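L-lactate dehydrogenase (PDB 4UUL) catalyses the NAD-dependent interconversion of pyruvate and L-lactate, and probably that of oxaloacetate and malate. Local coordinates at residues B[13-16]-B[17-21]; B[48-51]-B[52-56]; B[75-78]-B[79-82]. The protein carries 1 engineered substitution. All coordinates share one frame; numbering follows the deposited sequence.

How the interactions relate
All three contacts are short-range pairings within the nucleotide-binding domain. Interactions 1 and 2 lie on neighbouring helices, 15-25 and 46-57, with centres about 10 Å apart. They meet directly where the Tyr18 hydroxyl bonds to the Glu55 carboxylate, and both helices reach the second subunit. Interaction 3 is separate, its centre about 18 and 19 Å from the other two, and touches no other chain. Regular helical bonds dominate 13-21 and 48-56, whereas in 75-82 a single weak bond links the segments, in a turn at the helix end. Interaction 1 is partly buried beside the cofactor site; interaction 2 is mostly buried; interaction 3 joins a buried apolar half to an exposed pair of charged residues.

Interaction 1. Residues B[13-16]-B[17-21]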
ATOM      1  N   ALA B  13       0.002  10.078  10.573  1.00 16.42           N
ATOM      2  CA  ALA B  13      -0.378   8.952  11.416  1.00 18.37           C
ATOM      3  C   ALA B  13      -1.696   8.297  11.035  1.00 18.38           C
ATOM      4  O   ALA B  13      -2.055   7.255  11.553  1.00 22.87           O
ATOM      5  CB  ALA B  13      -0.418   9.384  12.856  1.00 20.91           C
ATOM      6  N   GLY B  14      -2.438   8.910  10.134  1.00 15.19           N
ATOM      7  CA  GLY B  14      -3.705   8.346   9.744  1.00 15.92           C
ATOM      8  C   GLY B  14      -3.570   7.228   8.754  1.00 16.81           C
ATOM      9  O   GLY B  14      -2.459   6.862   8.329  1.00 16.53           O
ATOM     10  N   GLN B  15      -4.704   6.692   8.317  1.00 18.67           N
ATOM     11  CA  GLN B  15      -4.646   5.541   7.410  1.00 20.10           C
ATOM     12  C   GLN B  15      -4.046   5.879   6.041  1.00 15.75           C
ATOM     13  O   GLN B  15      -3.309   5.083   5.481  1.00 17.12           O
ATOM     14  CB  GLN B  15      -5.998   4.895   7.242  1.00 28.24           C
ATOM     15  CG  GLN B  15      -5.867   3.576   6.513  1.00 38.83           C
ATOM     16  CD  GLN B  15      -4.818   2.646   7.122  1.00 47.26           C
ATOM     17  OE1 GLN B  15      -3.890   2.236   6.448  1.00 52.30           O
ATOM     18  NE2 GLN B  15      -4.961   2.332   8.408  1.00 51.10           N
ATOM     19  N   ILE B  16      -4.417   7.042   5.474  1.00 14.54           N
ATOM     20  CA  ILE B  16      -3.827   7.421   4.213  1.00 13.72           C
ATOM     21  C   ILE B  16      -2.309   7.550   4.390  1.00 14.26           C
ATOM     22  O   ILE B  16      -1.510   7.009   3.597  1.00 14.58           O
ATOM     23  CB  ILE B  16      -4.466   8.684   3.653  1.00 14.40           C
ATOM     24  CG1 ILE B  16      -5.911   8.369   3.201  1.00 14.89           C
ATOM     25  CG2 ILE B  16      -3.628   9.224   2.537  1.00 15.76           C
ATOM     26  CD1 ILE B  16      -6.754   9.607   2.862  1.00 17.19           C
ATOM     27  N   GLY B  17      -1.881   8.234   5.438  1.00 14.18           N
ATOM     28  CA  GLY B  17      -0.465   8.412   5.634  1.00 14.22           C
ATOM     29  C   GLY B  17       0.313   7.118   5.758  1.00 13.73           C
ATOM     30  O   GLY B  17       1.450   6.987   5.283  1.00 14.20           O
ATOM     31  N   TYR B  18      -0.307   6.186   6.455  1.00 13.61           N
ATOM     32  CA  TYR B  18       0.286   4.868   6.691  1.00 14.29           C
ATOM     33  C   TYR B  18       0.584   4.211   5.334  1.00 13.21           C
ATOM     34  O   TYR B  18       1.694   3.680   5.093  1.00 15.03           O
ATOM     35  CB  TYR B  18      -0.684   4.032   7.488  1.00 15.77           C
ATOM     36  CG  TYR B  18      -0.232   2.635   7.855  1.00 15.25           C
ATOM     37  CD1 TYR B  18       0.727   2.417   8.828  1.00 16.95           C
ATOM     38  CD2 TYR B  18      -0.800   1.551   7.288  1.00 16.01           C
ATOM     39  CE1 TYR B  18       1.123   1.134   9.205  1.00 16.82           C
ATOM     40  CE2 TYR B  18      -0.449   0.284   7.661  1.00 16.81           C
ATOM     41  CZ  TYR B  18       0.507   0.080   8.610  1.00 15.63           C
ATOM     42  OH  TYR B  18       0.776  -1.197   8.972  1.00 16.68           O
ATOM     43  N   ILE B  19      -0.420   4.154   4.463  1.00 12.79           N
ATOM     44  CA  ILE B  19      -0.267   3.471   3.195  1.00 12.95           C
ATOM     45  C   ILE B  19       0.661   4.280   2.256  1.00 13.30           C
ATOM     46  O   ILE B  19       1.492   3.724   1.543  1.00 13.56           O
ATOM     47  CB  ILE B  19      -1.637   3.143   2.522  1.00 15.05           C
ATOM     48  CG1 ILE B  19      -2.497   2.297   3.446  1.00 17.94           C
ATOM     49  CG2 ILE B  19      -1.437   2.504   1.177  1.00 15.89           C
ATOM     50  CD1 ILE B  19      -3.915   2.134   3.024  1.00 20.01           C
ATOM     51  N   LEU B  20       0.378   5.575   2.169  1.00 12.57           N
ATOM     52  CA  LEU B  20       1.148   6.434   1.296  1.00 12.82           C
ATOM     53  C   LEU B  20       2.643   6.411   1.583  1.00 12.52           C
ATOM     54  O   LEU B  20       3.464   6.361   0.670  1.00 13.80           O
ATOM     55  CB  LEU B  20       0.573   7.838   1.423  1.00 14.79           C
ATOM     56  CG  LEU B  20       1.074   8.949   0.569  1.00 16.40           C
ATOM     57  CD1 LEU B  20       0.886   8.642  -0.930  1.00 16.78           C
ATOM     58  CD2 LEU B  20       0.347  10.267   0.973  1.00 18.76           C
ATOM     59  N   SER B  21       2.988   6.502   2.847  1.00 12.59           N
ATOM     60  CA  SER B  21       4.392   6.468   3.211  0.80 14.00           C
ATOM     61  C   SER B  21       5.062   5.182   2.773  1.00 12.30           C
ATOM     62  O   SER B  21       6.140   5.234   2.207  1.00 13.46           O
ATOM     63  CB  SER B  21       4.586   6.695   4.710  0.80 16.18           C
ATOM     64  OG  SER B  21       3.947   5.687   5.480  0.80 16.61           O
TER
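Gly14 occupies the N-cap position of helix 15-25, and its carbonyl O takes the amide N of Tyr18 at 2.9 Å. The helical pattern continues at once, with Ile19 N bonded to Gln15 O and Leu20 N to Ile16 O, the latter at 2.8 Å. The Gln15 side chain leads forward along the helix. Its CG stands anti to the backbone N (chi1 -170°), and a bend at chi2 (51°) swings the amide over toward the following turn. OE1 ends 3.3 Å from CD2 of Tyr18, approaching the ring obliquely, and equally near CG1 of Ile19. The Gln15 and Tyr18 side chains run alongside one another in the same direction, but the amide plane stands 78° from the ring plane, which excludes a parallel stack. The polar end of Tyr18 is engaged farther out, where OH bonds to OE2 of Glu55 and to the backbone N of Ala242 in the second subunit; Arg236 of that subunit makes a cation-pi contact with the ring. Ile16 has a looser apolar neighbour one turn on, its CG2 lying 4.4 Å from CD2 of Leu20, and both residues also pack against helix 242-257. Because the backbone N-H groups of the first turn point back toward the preceding loop, the helix start probably presents a partial positive charge there. Gly14 and Gly17, with Gly11 before them, form the GxxGxxG sequence of the dinucleotide-binding Rossmann fold; Gln15 and Ile16 contact NADH in another structure of this protein.

Interaction 2. Residues B[48-51]-B[52-56]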
ATOM      1  N   ARG B  48       1.213   6.768  17.409  1.00 22.20           N
ATOM      2  CA  ARG B  48       0.857   6.091  16.178  1.00 22.94           C
ATOM      3  C   ARG B  48       1.870   6.421  15.064  1.00 21.64           C
ATOM      4  O   ARG B  48       2.188   5.593  14.205  1.00 21.77           O
ATOM      5  CB  ARG B  48      -0.571   6.452  15.786  1.00 26.96           C
ATOM      6  CG  ARG B  48      -1.260   5.359  14.986  1.00 39.40           C
ATOM      7  CD  ARG B  48      -2.691   5.666  14.704  1.00 48.64           C
ATOM      8  NE  ARG B  48      -3.104   5.088  13.430  1.00 53.78           N
ATOM      9  CZ  ARG B  48      -4.057   5.602  12.651  1.00 58.03           C
ATOM     10  NH1 ARG B  48      -4.683   6.722  13.011  1.00 58.94           N
ATOM     11  NH2 ARG B  48      -4.367   5.019  11.499  1.00 58.87           N
ATOM     12  N   LEU B  49       2.399   7.637  15.075  1.00 19.96           N
ATOM     13  CA  LEU B  49       3.394   7.963  14.078  1.00 20.69           C
ATOM     14  C   LEU B  49       4.680   7.178  14.311  1.00 19.56           C
ATOM     15  O   LEU B  49       5.299   6.689  13.347  1.00 20.46           O
ATOM     16  CB  LEU B  49       3.665   9.473  14.031  1.00 24.74           C
ATOM     17  CG  LEU B  49       4.478   9.917  12.821  1.00 25.05           C
ATOM     18  CD1 LEU B  49       3.977   9.317  11.489  1.00 24.57           C
ATOM     19  CD2 LEU B  49       4.415  11.408  12.778  1.00 28.94           C
ATOM     20  N   THR B  50       5.064   7.001  15.577  1.00 19.48           N
ATOM     21  CA  THR B  50       6.210   6.189  15.907  1.00 21.49           C
ATOM     22  C   THR B  50       5.992   4.755  15.396  1.00 20.31           C
ATOM     23  O   THR B  50       6.906   4.149  14.818  1.00 20.86           O
ATOM     24  CB  THR B  50       6.502   6.220  17.390  1.00 23.15           C
ATOM     25  OG1 THR B  50       6.869   7.557  17.751  1.00 26.70           O
ATOM     26  CG2 THR B  50       7.649   5.274  17.744  1.00 26.93           C
ATOM     27  N   ALA B  51       4.790   4.214  15.604  1.00 19.96           N
ATOM     28  CA  ALA B  51       4.478   2.891  15.080  1.00 20.59           C
ATOM     29  C   ALA B  51       4.665   2.827  13.566  1.00 18.24           C
ATOM     30  O   ALA B  51       5.184   1.842  13.047  1.00 18.56           O
ATOM     31  CB  ALA B  51       3.064   2.470  15.441  1.00 23.84           C
ATOM     32  N   LEU B  52       4.215   3.846  12.844  0.85 18.78           N
ATOM     33  CA  LEU B  52       4.403   3.903  11.383  0.85 17.76           C
ATOM     34  C   LEU B  52       5.886   3.826  11.048  0.85 16.90           C
ATOM     35  O   LEU B  52       6.296   3.066  10.199  0.85 17.71           O
ATOM     36  CB  LEU B  52       3.742   5.151  10.750  0.85 19.11           C
ATOM     37  CG  LEU B  52       4.341   5.558   9.382  0.85 19.37           C
ATOM     38  CD1 LEU B  52       4.053   4.499   8.402  0.85 21.76           C
ATOM     39  CD2 LEU B  52       3.706   6.870   8.922  0.85 22.25           C
ATOM     40  N   THR B  53       6.694   4.651  11.707  1.00 17.27           N
ATOM     41  CA  THR B  53       8.103   4.667  11.365  1.00 18.35           C
ATOM     42  C   THR B  53       8.773   3.346  11.679  1.00 17.40           C
ATOM     43  O   THR B  53       9.697   2.931  10.968  1.00 16.15           O
ATOM     44  CB  THR B  53       8.878   5.837  11.957  1.00 19.78           C
ATOM     45  OG1 THR B  53       8.920   5.733  13.368  1.00 21.54           O
ATOM     46  CG2 THR B  53       8.242   7.159  11.541  1.00 21.60           C
ATOM     47  N   MET B  54       8.315   2.665  12.724  1.00 17.06           N
ATOM     48  CA  MET B  54       8.900   1.364  13.040  1.00 17.02           C
ATOM     49  C   MET B  54       8.593   0.376  11.897  1.00 15.98           C
ATOM     50  O   MET B  54       9.448  -0.462  11.535  1.00 16.75           O
ATOM     51  CB  MET B  54       8.295   0.876  14.311  1.00 18.44           C
ATOM     52  CG  MET B  54       8.822   1.556  15.544  1.00 20.52           C
ATOM     53  SD  MET B  54       7.868   1.153  17.059  1.00 28.57           S
ATOM     54  CE  MET B  54       8.639  -0.360  17.567  1.00 32.22           C
ATOM     55  N   GLU B  55       7.382   0.403  11.350  1.00 15.17           N
ATOM     56  CA  GLU B  55       7.080  -0.449  10.208  1.00 15.17           C
ATOM     57  C   GLU B  55       7.841  -0.066   8.979  1.00 15.15           C
ATOM     58  O   GLU B  55       8.312  -0.973   8.247  1.00 15.37           O
ATOM     59  CB  GLU B  55       5.592  -0.574   9.935  1.00 17.37           C
ATOM     60  CG  GLU B  55       4.889  -1.398  10.987  1.00 17.73           C
ATOM     61  CD  GLU B  55       3.564  -1.893  10.489  1.00 17.19           C
ATOM     62  OE1 GLU B  55       3.546  -2.812   9.626  1.00 16.94           O
ATOM     63  OE2 GLU B  55       2.515  -1.335  10.905  1.00 18.12           O
ATOM     64  N   LEU B  56       8.030   1.230   8.746  1.00 14.04           N
ATOM     65  CA  LEU B  56       8.871   1.624   7.616  1.00 14.96           C
ATOM     66  C   LEU B  56      10.266   1.044   7.763  1.00 15.25           C
ATOM     67  O   LEU B  56      10.814   0.468   6.822  1.00 15.12           O
ATOM     68  CB  LEU B  56       8.950   3.133   7.491  1.00 14.94           C
ATOM     69  CG  LEU B  56       7.698   3.896   7.123  1.00 15.04           C
ATOM     70  CD1 LEU B  56       7.960   5.407   7.222  1.00 16.96           C
ATOM     71  CD2 LEU B  56       7.284   3.581   5.698  1.00 15.66           C
TER
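Thr50 O gathers the closest contacts of this helical turn: it accepts the amide N of Met54 at 2.9 Å, and the hydroxyl OG1 of Thr53 approaches to the same distance. The OG1 bond is probable but not certain, because the hydroxyl could instead donate to a different acceptor. A chi1 of 66° sets OG1 between the backbone N and the carbonyl carbon of Thr53, turning it back to that oxygen while CG2 comes 3.5 Å from Leu49 O. Met54 adds its CG at 3.3 Å from Thr50 O, and its SD then passes across CG2 of Thr50. On another face, CD1 of Leu49 meets CD2 of Leu52 at 3.6 Å; Leu52 is modelled in two conformers, so this closeness, measured in one of them, is doubtful.

Leu49 and Thr53 are seated against Leu39 and Ala69 of the sheet, and Leu52 against Ser21 and His22. Thr50 and Ala51 pack on His235 of the second subunit, whereas Glu55, bonded to Tyr18, also takes Ser243 OG of that subunit. Helix 46-57 is the crossover helix of a Rossmann beta-alpha-beta unit between strands 35-40 and 64-70, with Arg48, an NADH contact in another structure of this protein, near Gly14.

Interaction 3. Residues B[75-78]-B[79-82]; sequences AAFK and DIDC
Ile80 turns back on the end of the helix that precedes it, meeting the carbonyl oxygens of Ala76 and Phe77 and the ring of Phe77. This is the tight half of the contact. A chi1 of 62° tucks CG1 in over the residue's own backbone, which carries it to within 3.4 Å of Phe77 O. The other branch reaches back a residue further, CG2 standing 3.5 Å from Ala76 O. CD1 comes obliquely to the Phe77 ring, 4.2 Å from CD2, a contact of ordinary apolar packing. Leu8 of strand 5-10 and Leu115 of helix 97-118 touch both side chains, so the Phe77-Ile80 pair is wedged between sheet and helix.

The backbone that makes this possible is a type II beta turn from Phe77 to Ile80, closed by a weak hydrogen bond of 3.4 Å from Ile80 N to Phe77 O. Asp79, at the third position, takes up the left-handed conformation (phi 59°) that such a turn calls for. The turn ends helix 73-77 and leads into strand 82-85, on the path that carries the Rossmann chain from the edge strand 64-70 back across the sheet to the far side of strand 5-10. Asp81, just before strand 82-85, is anchored through its carboxylate to His6 N and Lys120.

The outer corner is quite different. Lys78 and Asp79 are exposed and run side by side in the same direction, Lys78 fully extended, with its CG 3.7 Å from OD2 of Asp79. Their charged ends do not meet: NZ of Lys78 stays 5.2 Å from OD2 of Asp79, and any attraction between them is probably softened by solvent.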
ATOM      1  N   ALA B  75      10.585  21.499  10.797  1.00 21.22           N
ATOM      2  CA  ALA B  75      11.193  20.220  10.490  1.00 21.54           C
ATOM      3  C   ALA B  75      10.424  19.506   9.363  1.00 20.56           C
ATOM      4  O   ALA B  75      11.002  18.753   8.580  1.00 21.39           O
ATOM      5  CB  ALA B  75      11.234  19.364  11.729  1.00 23.03           C
ATOM      6  N   ALA B  76       9.108  19.683   9.322  1.00 19.60           N
ATOM      7  CA  ALA B  76       8.273  19.005   8.357  1.00 18.56           C
ATOM      8  C   ALA B  76       8.403  19.603   6.957  1.00 18.22           C
ATOM      9  O   ALA B  76       8.353  18.878   5.974  1.00 18.27           O
ATOM     10  CB  ALA B  76       6.837  19.061   8.818  1.00 19.19           C
ATOM     11  N   PHE B  77       8.566  20.921   6.870  1.00 18.61           N
ATOM     12  CA  PHE B  77       8.510  21.611   5.577  1.00 18.05           C
ATOM     13  C   PHE B  77       9.886  21.963   5.001  1.00 17.36           C
ATOM     14  O   PHE B  77       9.994  22.352   3.856  1.00 19.66           O
ATOM     15  CB  PHE B  77       7.647  22.892   5.641  1.00 17.79           C
ATOM     16  CG  PHE B  77       6.150  22.632   5.784  1.00 18.17           C
ATOM     17  CD1 PHE B  77       5.587  22.432   7.030  1.00 18.39           C
ATOM     18  CD2 PHE B  77       5.321  22.570   4.682  1.00 17.95           C
ATOM     19  CE1 PHE B  77       4.248  22.198   7.177  1.00 17.58           C
ATOM     20  CE2 PHE B  77       3.969  22.338   4.845  1.00 17.97           C
ATOM     21  CZ  PHE B  77       3.446  22.144   6.071  1.00 17.94           C
ATOM     22  N   LYS B  78      10.937  21.848   5.802  1.00 20.54           N
ATOM     23  CA  LYS B  78      12.267  22.311   5.408  1.00 22.15           C
ATOM     24  C   LYS B  78      12.799  21.598   4.165  1.00 21.20           C
ATOM     25  O   LYS B  78      13.023  20.392   4.158  1.00 22.22           O
ATOM     26  CB  LYS B  78      13.261  22.207   6.557  1.00 26.64           C
ATOM     27  CG  LYS B  78      14.592  22.821   6.217  1.00 33.06           C
ATOM     28  CD  LYS B  78      15.496  22.863   7.443  1.00 45.98           C
ATOM     29  CE  LYS B  78      16.873  23.438   7.110  1.00 51.28           C
ATOM     30  NZ  LYS B  78      17.761  23.579   8.312  1.00 56.37           N
ATOM     31  N   ASP B  79      12.991  22.368   3.114  1.00 21.37           N
ATOM     32  CA  ASP B  79      13.637  21.947   1.879  1.00 21.58           C
ATOM     33  C   ASP B  79      12.918  20.778   1.210  1.00 20.81           C
ATOM     34  O   ASP B  79      13.554  19.990   0.483  1.00 21.66           O
ATOM     35  CB  ASP B  79      15.126  21.650   2.096  1.00 24.27           C
ATOM     36  CG  ASP B  79      15.912  22.872   2.572  1.00 30.06           C
ATOM     37  OD1 ASP B  79      15.538  24.000   2.215  1.00 34.63           O
ATOM     38  OD2 ASP B  79      16.908  22.706   3.283  1.00 33.88           O
ATOM     39  N   ILE B  80      11.601  20.706   1.354  1.00 18.77           N
ATOM     40  CA  ILE B  80      10.852  19.660   0.677  1.00 17.49           C
ATOM     41  C   ILE B  80      10.735  19.888  -0.826  1.00 17.20           C
ATOM     42  O   ILE B  80      10.639  21.029  -1.277  1.00 18.03           O
ATOM     43  CB  ILE B  80       9.490  19.380   1.340  1.00 16.90           C
ATOM     44  CG1 ILE B  80       8.584  20.620   1.298  1.00 16.29           C
ATOM     45  CG2 ILE B  80       9.715  18.858   2.763  1.00 18.88           C
ATOM     46  CD1 ILE B  80       7.165  20.302   1.652  1.00 17.10           C
ATOM     47  N   ASP B  81      10.683  18.788  -1.581  1.00 16.68           N
ATOM     48  CA  ASP B  81      10.460  18.760  -3.031  1.00 16.77           C
ATOM     49  C   ASP B  81       8.975  18.594  -3.415  1.00 16.62           C
ATOM     50  O   ASP B  81       8.528  19.071  -4.437  1.00 16.68           O
ATOM     51  CB  ASP B  81      11.238  17.604  -3.645  1.00 17.67           C
ATOM     52  CG  ASP B  81      12.737  17.816  -3.531  1.00 18.20           C
ATOM     53  OD1 ASP B  81      13.273  18.669  -4.256  1.00 21.19           O
ATOM     54  OD2 ASP B  81      13.354  17.137  -2.714  1.00 19.24           O
ATOM     55  N   CYS B  82       8.233  17.882  -2.593  1.00 15.08           N
ATOM     56  CA  CYS B  82       6.791  17.748  -2.812  1.00 15.39           C
ATOM     57  C   CYS B  82       6.051  17.499  -1.482  1.00 13.70           C
ATOM     58  O   CYS B  82       6.684  17.148  -0.473  1.00 14.96           O
ATOM     59  CB  CYS B  82       6.422  16.724  -3.899  1.00 16.14           C
ATOM     60  SG  CYS B  82       6.735  15.018  -3.436  1.00 16.47           S
TER